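Local coordinates for isocitrate dehydrogenase [NAD] subunit 1, mitochondrial (PDB 3BLX), which forms, with IDH2, the octameric allosteric enzyme that oxidises isocitrate to 2-oxoglutarate with NAD+ in the citric acid cycle, and also binds RNA, at residues S334-D337 against F338-I342; V28-E31 against I32-V36; R310-K313 against A314-T318. All coordinates share one frame; numbering follows the deposited sequence.

Contact 1 (S334-D337 against F338-I342)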
ATOM      1  N   SER E 334     -23.171 -11.896 -47.069  1.00 38.56           N
ATOM      2  CA  SER E 334     -21.913 -12.035 -46.333  1.00 54.41           C
ATOM      3  C   SER E 334     -21.802 -10.984 -45.226  1.00 59.21           C
ATOM      4  O   SER E 334     -22.579 -10.024 -45.192  1.00 43.16           O
ATOM      5  CB  SER E 334     -20.735 -11.858 -47.290  1.00 49.84           C
ATOM      6  OG  SER E 334     -20.555 -10.489 -47.623  1.00 48.22           O
ATOM      7  N   THR E 335     -20.821 -11.144 -44.340  1.00 37.02           N
ATOM      8  CA  THR E 335     -20.704 -10.217 -43.222  1.00 52.63           C
ATOM      9  C   THR E 335     -20.394  -8.836 -43.785  1.00 40.02           C
ATOM     10  O   THR E 335     -20.915  -7.847 -43.310  1.00 37.52           O
ATOM     11  CB  THR E 335     -19.693 -10.675 -42.092  1.00 44.77           C
ATOM     12  OG1 THR E 335     -18.557  -9.813 -42.045  1.00 57.94           O
ATOM     13  CG2 THR E 335     -19.214 -12.093 -42.284  1.00 31.10           C
ATOM     14  N   THR E 336     -19.576  -8.796 -44.828  1.00 35.29           N
ATOM     15  CA  THR E 336     -19.257  -7.571 -45.553  1.00 39.68           C
ATOM     16  C   THR E 336     -20.487  -6.856 -46.137  1.00 52.68           C
ATOM     17  O   THR E 336     -20.615  -5.635 -46.025  1.00 38.01           O
ATOM     18  CB  THR E 336     -18.257  -7.869 -46.677  1.00 55.17           C
ATOM     19  OG1 THR E 336     -16.936  -7.718 -46.164  1.00 44.74           O
ATOM     20  CG2 THR E 336     -18.426  -6.921 -47.854  1.00 65.07           C
ATOM     21  N   ASP E 337     -21.392  -7.614 -46.754  1.00 48.99           N
ATOM     22  CA  ASP E 337     -22.615  -7.037 -47.297  1.00 50.09           C
ATOM     23  C   ASP E 337     -23.404  -6.379 -46.178  1.00 45.30           C
ATOM     24  O   ASP E 337     -23.898  -5.261 -46.308  1.00 51.27           O
ATOM     25  CB  ASP E 337     -23.483  -8.105 -47.982  1.00 67.58           C
ATOM     26  CG  ASP E 337     -22.850  -8.658 -49.266  1.00 88.74           C
ATOM     27  OD1 ASP E 337     -21.985  -7.963 -49.870  1.00 74.73           O
ATOM     28  OD2 ASP E 337     -23.220  -9.795 -49.668  1.00 69.97           O
ATOM     29  N   PHE E 338     -23.519  -7.093 -45.072  1.00 46.56           N
ATOM     30  CA  PHE E 338     -24.293  -6.644 -43.931  1.00 40.89           C
ATOM     31  C   PHE E 338     -23.693  -5.360 -43.372  1.00 42.31           C
ATOM     32  O   PHE E 338     -24.409  -4.410 -43.073  1.00 27.64           O
ATOM     33  CB  PHE E 338     -24.327  -7.760 -42.880  1.00 40.90           C
ATOM     34  CG  PHE E 338     -25.155  -7.450 -41.686  1.00 39.65           C
ATOM     35  CD1 PHE E 338     -26.503  -7.209 -41.812  1.00 47.21           C
ATOM     36  CD2 PHE E 338     -24.587  -7.421 -40.425  1.00 42.35           C
ATOM     37  CE1 PHE E 338     -27.279  -6.931 -40.703  1.00 52.06           C
ATOM     38  CE2 PHE E 338     -25.357  -7.140 -39.312  1.00 40.73           C
ATOM     39  CZ  PHE E 338     -26.703  -6.895 -39.451  1.00 37.59           C
ATOM     40  N   THR E 339     -22.372  -5.337 -43.244  1.00 35.40           N
ATOM     41  CA  THR E 339     -21.667  -4.168 -42.750  1.00 41.21           C
ATOM     42  C   THR E 339     -21.924  -2.966 -43.647  1.00 50.90           C
ATOM     43  O   THR E 339     -22.289  -1.885 -43.155  1.00 45.88           O
ATOM     44  CB  THR E 339     -20.147  -4.396 -42.674  1.00 45.27           C
ATOM     45  OG1 THR E 339     -19.867  -5.503 -41.810  1.00 31.93           O
ATOM     46  CG2 THR E 339     -19.453  -3.161 -42.138  1.00 36.52           C
ATOM     47  N   ASN E 340     -21.742  -3.160 -44.958  1.00 49.74           N
ATOM     48  CA  ASN E 340     -21.943  -2.088 -45.929  1.00 44.10           C
ATOM     49  C   ASN E 340     -23.372  -1.514 -45.944  1.00 51.45           C
ATOM     50  O   ASN E 340     -23.546  -0.303 -46.100  1.00 53.61           O
ATOM     51  CB  ASN E 340     -21.495  -2.531 -47.311  1.00 38.96           C
ATOM     52  CG  ASN E 340     -19.990  -2.708 -47.398  1.00 70.66           C
ATOM     53  OD1 ASN E 340     -19.232  -2.069 -46.655  1.00 55.12           O
ATOM     54  ND2 ASN E 340     -19.543  -3.583 -48.304  1.00 67.88           N
ATOM     55  N   GLU E 341     -24.378  -2.377 -45.760  1.00 26.17           N
ATOM     56  CA  GLU E 341     -25.756  -1.945 -45.637  1.00 40.69           C
ATOM     57  C   GLU E 341     -25.946  -1.052 -44.415  1.00 53.02           C
ATOM     58  O   GLU E 341     -26.677  -0.064 -44.461  1.00 59.95           O
ATOM     59  CB  GLU E 341     -26.704  -3.151 -45.532  1.00 40.61           C
ATOM     60  CG  GLU E 341     -27.927  -3.139 -46.491  1.00 88.34           C
ATOM     61  CD  GLU E 341     -28.815  -1.881 -46.426  1.00 90.21           C
ATOM     62  OE1 GLU E 341     -29.846  -1.915 -45.716  1.00 83.87           O
ATOM     63  OE2 GLU E 341     -28.507  -0.876 -47.113  1.00 72.36           O
ATOM     64  N   ILE E 342     -25.299  -1.409 -43.314  1.00 50.96           N
ATOM     65  CA  ILE E 342     -25.386  -0.618 -42.093  1.00 45.15           C
ATOM     66  C   ILE E 342     -24.739   0.746 -42.294  1.00 42.73           C
ATOM     67  O   ILE E 342     -25.335   1.763 -41.983  1.00 43.24           O
ATOM     68  CB  ILE E 342     -24.738  -1.346 -40.896  1.00 44.75           C
ATOM     69  CG1 ILE E 342     -25.631  -2.501 -40.427  1.00 48.26           C
ATOM     70  CG2 ILE E 342     -24.504  -0.394 -39.734  1.00 35.02           C
ATOM     71  CD1 ILE E 342     -24.895  -3.513 -39.565  1.00 37.81           C
TER
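From Ser334 to Ile342 the chain makes the first turns of helix 335-347, where the carbonyls of Ser334, Thr335, Thr336 and Asp337 accept in order from the amides of Phe338, Thr339, Asn340 and Glu341. Ser334 is the N-cap, and with Asp337 it forms a capping box. Asp337 N donates to Ser334 OG at 3.1 Å, while the return bond from Ser334 N to Asp337 OD2 is weak at 3.3 Å. With chi1 at -68°, the Asp337 carboxylate lies beside its own backbone N, which brings OD2 back to the cap; this negative group probably interacts favourably with the positive end of the helix dipole. Thr335 O is gripped twice, by Thr339 N at 2.9 Å and by Thr339 OG1 at 3.0 Å, the hydroxyl coming from above the carbonyl plane, 42° out of it. Thr339 OG1 is also hydrogen-bonded with Ser35 of helix 27-42. On the exposed flank Thr336 and Asn340 lie side by side and point the same way, with Thr336 CG2 3.5 Å from Asn340 ND2. The buried flank meets other helices: Phe338 reaches Thr318 and Ile319 of helix 306-320, and Thr339 packs on Thr38 and Ile39. One face of the Phe338 ring also takes a methyl group of its own helix, Ile342 CD1, which sits 3.7 Å above the ring plane and offset toward the rim.

Contact 2 (V28-E31 against I32-V36)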
ATOM      1  N   VAL E  28     -12.550 -15.706 -37.496  1.00 45.10           N
ATOM      2  CA  VAL E  28     -13.895 -15.157 -37.421  1.00 42.95           C
ATOM      3  C   VAL E  28     -13.931 -13.910 -36.549  1.00 45.96           C
ATOM      4  O   VAL E  28     -14.618 -12.935 -36.877  1.00 36.10           O
ATOM      5  CB  VAL E  28     -14.895 -16.198 -36.887  1.00 54.39           C
ATOM      6  CG1 VAL E  28     -16.265 -15.558 -36.622  1.00 39.66           C
ATOM      7  CG2 VAL E  28     -15.008 -17.361 -37.851  1.00 43.43           C
ATOM      8  N   GLY E  29     -13.189 -13.946 -35.444  1.00 35.99           N
ATOM      9  CA  GLY E  29     -13.067 -12.791 -34.576  1.00 38.87           C
ATOM     10  C   GLY E  29     -12.540 -11.582 -35.335  1.00 36.13           C
ATOM     11  O   GLY E  29     -13.020 -10.473 -35.167  1.00 30.84           O
ATOM     12  N   LYS E  30     -11.552 -11.802 -36.187  1.00 34.18           N
ATOM     13  CA  LYS E  30     -11.042 -10.749 -37.042  1.00 37.09           C
ATOM     14  C   LYS E  30     -12.073 -10.231 -38.060  1.00 33.63           C
ATOM     15  O   LYS E  30     -12.128  -9.041 -38.323  1.00 29.31           O
ATOM     16  CB  LYS E  30      -9.738 -11.177 -37.714  1.00 37.38           C
ATOM     17  CG  LYS E  30      -9.067 -10.083 -38.471  1.00 39.37           C
ATOM     18  CD  LYS E  30      -7.590 -10.338 -38.652  1.00 78.74           C
ATOM     19  CE  LYS E  30      -7.087  -9.686 -39.946  1.00 92.22           C
ATOM     20  NZ  LYS E  30      -7.661  -8.325 -40.169  1.00 60.79           N
ATOM     21  N   GLU E  31     -12.904 -11.110 -38.615  1.00 43.86           N
ATOM     22  CA  GLU E  31     -13.961 -10.684 -39.537  1.00 36.90           C
ATOM     23  C   GLU E  31     -14.926  -9.759 -38.809  1.00 41.22           C
ATOM     24  O   GLU E  31     -15.199  -8.667 -39.279  1.00 34.62           O
ATOM     25  CB  GLU E  31     -14.741 -11.871 -40.125  1.00 47.66           C
ATOM     26  CG  GLU E  31     -13.973 -12.817 -41.054  1.00 57.14           C
ATOM     27  CD  GLU E  31     -14.776 -14.076 -41.423  1.00 82.81           C
ATOM     28  OE1 GLU E  31     -14.148 -15.114 -41.736  1.00 73.79           O
ATOM     29  OE2 GLU E  31     -16.032 -14.032 -41.392  1.00 85.88           O
ATOM     30  N   ILE E  32     -15.450 -10.184 -37.659  1.00 34.28           N
ATOM     31  CA  ILE E  32     -16.441  -9.354 -36.972  1.00 36.27           C
ATOM     32  C   ILE E  32     -15.811  -8.101 -36.345  1.00 38.88           C
ATOM     33  O   ILE E  32     -16.431  -7.056 -36.235  1.00 30.76           O
ATOM     34  CB  ILE E  32     -17.238 -10.137 -35.928  1.00 30.28           C
ATOM     35  CG1 ILE E  32     -16.338 -10.535 -34.765  1.00 39.25           C
ATOM     36  CG2 ILE E  32     -17.893 -11.350 -36.544  1.00 27.62           C
ATOM     37  CD1 ILE E  32     -16.991 -11.477 -33.798  1.00 30.76           C
ATOM     38  N   THR E  33     -14.566  -8.216 -35.931  1.00 32.98           N
ATOM     39  CA  THR E  33     -13.835  -7.073 -35.434  1.00 33.55           C
ATOM     40  C   THR E  33     -13.647  -6.024 -36.532  1.00 43.58           C
ATOM     41  O   THR E  33     -13.763  -4.807 -36.283  1.00 33.79           O
ATOM     42  CB  THR E  33     -12.467  -7.506 -34.942  1.00 33.15           C
ATOM     43  OG1 THR E  33     -12.527  -7.659 -33.528  1.00 28.67           O
ATOM     44  CG2 THR E  33     -11.409  -6.478 -35.311  1.00 43.28           C
ATOM     45  N   ASP E  34     -13.361  -6.490 -37.748  1.00 37.18           N
ATOM     46  CA  ASP E  34     -13.168  -5.588 -38.882  1.00 41.14           C
ATOM     47  C   ASP E  34     -14.461  -4.881 -39.296  1.00 33.21           C
ATOM     48  O   ASP E  34     -14.452  -3.716 -39.692  1.00 36.38           O
ATOM     49  CB  ASP E  34     -12.523  -6.307 -40.060  1.00 30.64           C
ATOM     50  CG  ASP E  34     -11.047  -6.639 -39.806  1.00 67.05           C
ATOM     51  OD1 ASP E  34     -10.465  -6.116 -38.824  1.00 70.96           O
ATOM     52  OD2 ASP E  34     -10.465  -7.426 -40.585  1.00 64.17           O
ATOM     53  N   SER E  35     -15.576  -5.581 -39.172  1.00 27.23           N
ATOM     54  CA  SER E  35     -16.878  -4.955 -39.299  1.00 23.27           C
ATOM     55  C   SER E  35     -16.994  -3.699 -38.417  1.00 37.25           C
ATOM     56  O   SER E  35     -17.371  -2.634 -38.897  1.00 39.04           O
ATOM     57  CB  SER E  35     -17.966  -5.978 -38.986  1.00 30.88           C
ATOM     58  OG  SER E  35     -19.225  -5.364 -38.843  1.00 45.57           O
ATOM     59  N   VAL E  36     -16.642  -3.820 -37.137  1.00 36.67           N
ATOM     60  CA  VAL E  36     -16.690  -2.692 -36.220  1.00 33.83           C
ATOM     61  C   VAL E  36     -15.695  -1.604 -36.632  1.00 33.08           C
ATOM     62  O   VAL E  36     -16.057  -0.458 -36.735  1.00 31.33           O
ATOM     63  CB  VAL E  36     -16.427  -3.123 -34.764  1.00 28.69           C
ATOM     64  CG1 VAL E  36     -16.085  -1.911 -33.915  1.00 24.10           C
ATOM     65  CG2 VAL E  36     -17.640  -3.820 -34.192  1.00 32.04           C
TER
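The shortest polar bond between 28-31 and 32-36 runs from Thr33 N to Gly29 O, at 2.8 Å. Equivalent bonds from Ile32 to Val28, Asp34 to Lys30 and Ser35 to Glu31 continue the helix that crosses over between strands 17-25 and 47-51 in a beta-alpha-beta unit. On the outer side, Lys30 and Asp34 form a salt bridge one turn apart, NZ to OD2 at 3.0 Å, and Asp34 OD2 accepts through its syn lone pair, on the side of the other carboxylate oxygen. The lysine chain leaves the helix nearly straight and bends at its last torsion (chi4 41°), which brings NZ back to the carboxylate. Its aliphatic part also passes the same oxygen, with CG 3.7 Å from Asp34 OD2. Asp34 OD1 has a further, weak and long ion pair with Arg37. The inner side is mostly apolar. Ile32 meets Leu80 of strand 75-80 and Met291 of helix 289-302, and Thr33 turns to strand 17-25, touching Leu22 and Pro24. Ser35 OG, also buried, is hydrogen-bonded with Thr339 OG1 of helix 335-347. The helix is thus amphipathic: Lys30 and Asp34 are paired on the outer side, where the salt bridge probably adds modestly to stability, while hydrocarbon groups seat the helix against the sheet and a neighbouring helix.

Contact 3 (R310-K313 against A314-T318)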
ATOM      1  N   ARG E 310     -26.996   5.983 -32.910  1.00 36.85           N
ATOM      2  CA  ARG E 310     -27.050   5.912 -34.358  1.00 48.56           C
ATOM      3  C   ARG E 310     -26.686   4.520 -34.866  1.00 50.08           C
ATOM      4  O   ARG E 310     -27.438   3.919 -35.636  1.00 45.30           O
ATOM      5  CB  ARG E 310     -26.136   6.971 -34.974  1.00 45.52           C
ATOM      6  CG  ARG E 310     -26.641   8.397 -34.799  1.00 49.70           C
ATOM      7  CD  ARG E 310     -25.571   9.402 -35.171  1.00 53.96           C
ATOM      8  NE  ARG E 310     -24.948   9.101 -36.458  1.00 58.41           N
ATOM      9  CZ  ARG E 310     -25.492   9.404 -37.628  1.00 64.60           C
ATOM     10  NH1 ARG E 310     -26.675  10.003 -37.661  1.00 51.07           N
ATOM     11  NH2 ARG E 310     -24.859   9.106 -38.757  1.00 50.61           N
ATOM     12  N   ILE E 311     -25.540   4.012 -34.419  1.00 49.25           N
ATOM     13  CA  ILE E 311     -25.070   2.701 -34.836  1.00 40.67           C
ATOM     14  C   ILE E 311     -26.058   1.622 -34.455  1.00 43.51           C
ATOM     15  O   ILE E 311     -26.282   0.674 -35.203  1.00 35.76           O
ATOM     16  CB  ILE E 311     -23.734   2.360 -34.225  1.00 39.22           C
ATOM     17  CG1 ILE E 311     -22.659   3.260 -34.830  1.00 28.76           C
ATOM     18  CG2 ILE E 311     -23.434   0.890 -34.450  1.00 29.75           C
ATOM     19  CD1 ILE E 311     -21.307   3.088 -34.190  1.00 33.17           C
ATOM     20  N   SER E 312     -26.672   1.786 -33.293  1.00 39.07           N
ATOM     21  CA  SER E 312     -27.654   0.825 -32.832  1.00 40.45           C
ATOM     22  C   SER E 312     -28.926   0.834 -33.691  1.00 43.35           C
ATOM     23  O   SER E 312     -29.492  -0.215 -33.990  1.00 45.88           O
ATOM     24  CB  SER E 312     -27.999   1.081 -31.365  1.00 40.63           C
ATOM     25  OG  SER E 312     -28.807   0.034 -30.833  1.00 53.62           O
ATOM     26  N   LYS E 313     -29.384   2.022 -34.070  1.00 53.43           N
ATOM     27  CA  LYS E 313     -30.576   2.145 -34.907  1.00 51.35           C
ATOM     28  C   LYS E 313     -30.303   1.559 -36.298  1.00 48.44           C
ATOM     29  O   LYS E 313     -31.092   0.790 -36.836  1.00 40.95           O
ATOM     30  CB  LYS E 313     -31.007   3.606 -35.011  1.00 52.21           C
ATOM     31  CG  LYS E 313     -32.381   3.812 -35.619  1.00 71.42           C
ATOM     32  CD  LYS E 313     -32.743   5.291 -35.678  1.00 87.97           C
ATOM     33  CE  LYS E 313     -34.165   5.487 -36.172  1.00 83.83           C
ATOM     34  NZ  LYS E 313     -34.560   6.924 -36.137  1.00 72.79           N
ATOM     35  N   ALA E 314     -29.161   1.906 -36.863  1.00 36.89           N
ATOM     36  CA  ALA E 314     -28.732   1.310 -38.119  1.00 34.55           C
ATOM     37  C   ALA E 314     -28.788  -0.231 -38.145  1.00 46.34           C
ATOM     38  O   ALA E 314     -29.313  -0.804 -39.092  1.00 51.38           O
ATOM     39  CB  ALA E 314     -27.325   1.825 -38.510  1.00 34.01           C
ATOM     40  N   VAL E 315     -28.254  -0.912 -37.134  1.00 38.78           N
ATOM     41  CA  VAL E 315     -28.228  -2.362 -37.228  1.00 41.89           C
ATOM     42  C   VAL E 315     -29.606  -2.955 -36.954  1.00 43.42           C
ATOM     43  O   VAL E 315     -29.963  -3.956 -37.561  1.00 34.39           O
ATOM     44  CB  VAL E 315     -27.102  -3.076 -36.393  1.00 36.77           C
ATOM     45  CG1 VAL E 315     -25.993  -2.127 -36.024  1.00 31.93           C
ATOM     46  CG2 VAL E 315     -27.659  -3.772 -35.175  1.00 33.53           C
ATOM     47  N   HIS E 316     -30.386  -2.333 -36.075  1.00 38.99           N
ATOM     48  CA  HIS E 316     -31.732  -2.821 -35.812  1.00 46.72           C
ATOM     49  C   HIS E 316     -32.619  -2.694 -37.048  1.00 55.79           C
ATOM     50  O   HIS E 316     -33.439  -3.567 -37.333  1.00 40.74           O
ATOM     51  CB  HIS E 316     -32.358  -2.071 -34.645  1.00 42.56           C
ATOM     52  CG  HIS E 316     -31.756  -2.416 -33.322  1.00 60.29           C
ATOM     53  ND1 HIS E 316     -31.625  -3.715 -32.883  1.00 59.81           N
ATOM     54  CD2 HIS E 316     -31.246  -1.635 -32.341  1.00 60.35           C
ATOM     55  CE1 HIS E 316     -31.063  -3.720 -31.690  1.00 58.69           C
ATOM     56  NE2 HIS E 316     -30.821  -2.471 -31.337  1.00 58.47           N
ATOM     57  N   GLU E 317     -32.427  -1.594 -37.773  1.00 55.05           N
ATOM     58  CA  GLU E 317     -33.169  -1.293 -38.987  1.00 59.38           C
ATOM     59  C   GLU E 317     -32.749  -2.260 -40.077  1.00 61.56           C
ATOM     60  O   GLU E 317     -33.593  -2.857 -40.745  1.00 59.40           O
ATOM     61  CB  GLU E 317     -32.876   0.142 -39.425  1.00 62.65           C
ATOM     62  CG  GLU E 317     -33.897   0.780 -40.355  1.00 81.23           C
ATOM     63  CD  GLU E 317     -33.656   2.276 -40.526  1.00108.04           C
ATOM     64  OE1 GLU E 317     -33.674   3.009 -39.506  1.00 96.15           O
ATOM     65  OE2 GLU E 317     -33.446   2.716 -41.679  1.00103.80           O
ATOM     66  N   THR E 318     -31.441  -2.423 -40.250  1.00 42.50           N
ATOM     67  CA  THR E 318     -30.935  -3.352 -41.249  1.00 32.58           C
ATOM     68  C   THR E 318     -31.437  -4.790 -41.053  1.00 44.66           C
ATOM     69  O   THR E 318     -31.771  -5.466 -42.020  1.00 56.13           O
ATOM     70  CB  THR E 318     -29.421  -3.357 -41.301  1.00 33.61           C
ATOM     71  OG1 THR E 318     -28.953  -2.057 -41.673  1.00 48.48           O
ATOM     72  CG2 THR E 318     -28.920  -4.389 -42.308  1.00 25.10           C
TER
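Lys313 and Glu317 both send CG away from the backbone N, beside the carbonyl carbon (chi1 -168° and -159°), and both continue extended; this sets their chains on the same flank of helix 306-320, at the i to i+4 spacing of an alpha helix. They cross at a slant without closing a salt bridge: Lys313 CG and CE are each 4.2 Å from Glu317 OE1, but Lys313 NZ stays 5.2 Å from that oxygen. Attraction between the opposite charges is therefore probably only a longer-range one, and Glu317 OE2 has a weak, long ion pair with Lys345 of helix 335-347. Beneath them the regular helix bonds run from Ala314 N to Arg310 O at 2.9 Å, from Val315 N to Ile311 O, and from Glu317 N to Lys313 O. The helix packs against two others. Ile311 and Val315 both meet Ile292 of helix 289-302, and Thr318 lies against Phe338 and Ile342 of helix 335-347. On this buried side Ala314 O accepts from Thr318 N and from Thr318 OG1, each at 2.9 Å and from opposite faces of the carbonyl plane, so the threonine hydroxyl is satisfied within its own helix. Arg310 turns its guanidinium outward from the stretch to a salt bridge with Glu43. The chemistry thus divides by side: the buried flank relies on hydrocarbon contact and a hydroxyl paired with the backbone, while Arg310 has its salt bridge outside the stretch and Lys313 and Glu317 only approach each other.

Overall arrangement
All three contacts are local, each lying within a single helix, and each is part buried and part exposed. Helix 335-347 joins them: contact 1 touches both others, whereas contacts 2 and 3 stay about 7 Å apart at their nearest atoms. The two junctions differ. Toward contact 2 the meeting includes a probable hydrogen bond between Thr339 OG1 and Ser35 OG at 3.0 Å; toward contact 3 it is packing, as where Ile342 CG2 lies 3.8 Å from Ala314 CB. Contact 1 has a capping box within its segments; contact 2 follows just after its helix begins, and contact 3 lies within its helix. Both of these place lysine-acid pairs on their outer sides, closed in contact 2 and open in contact 3.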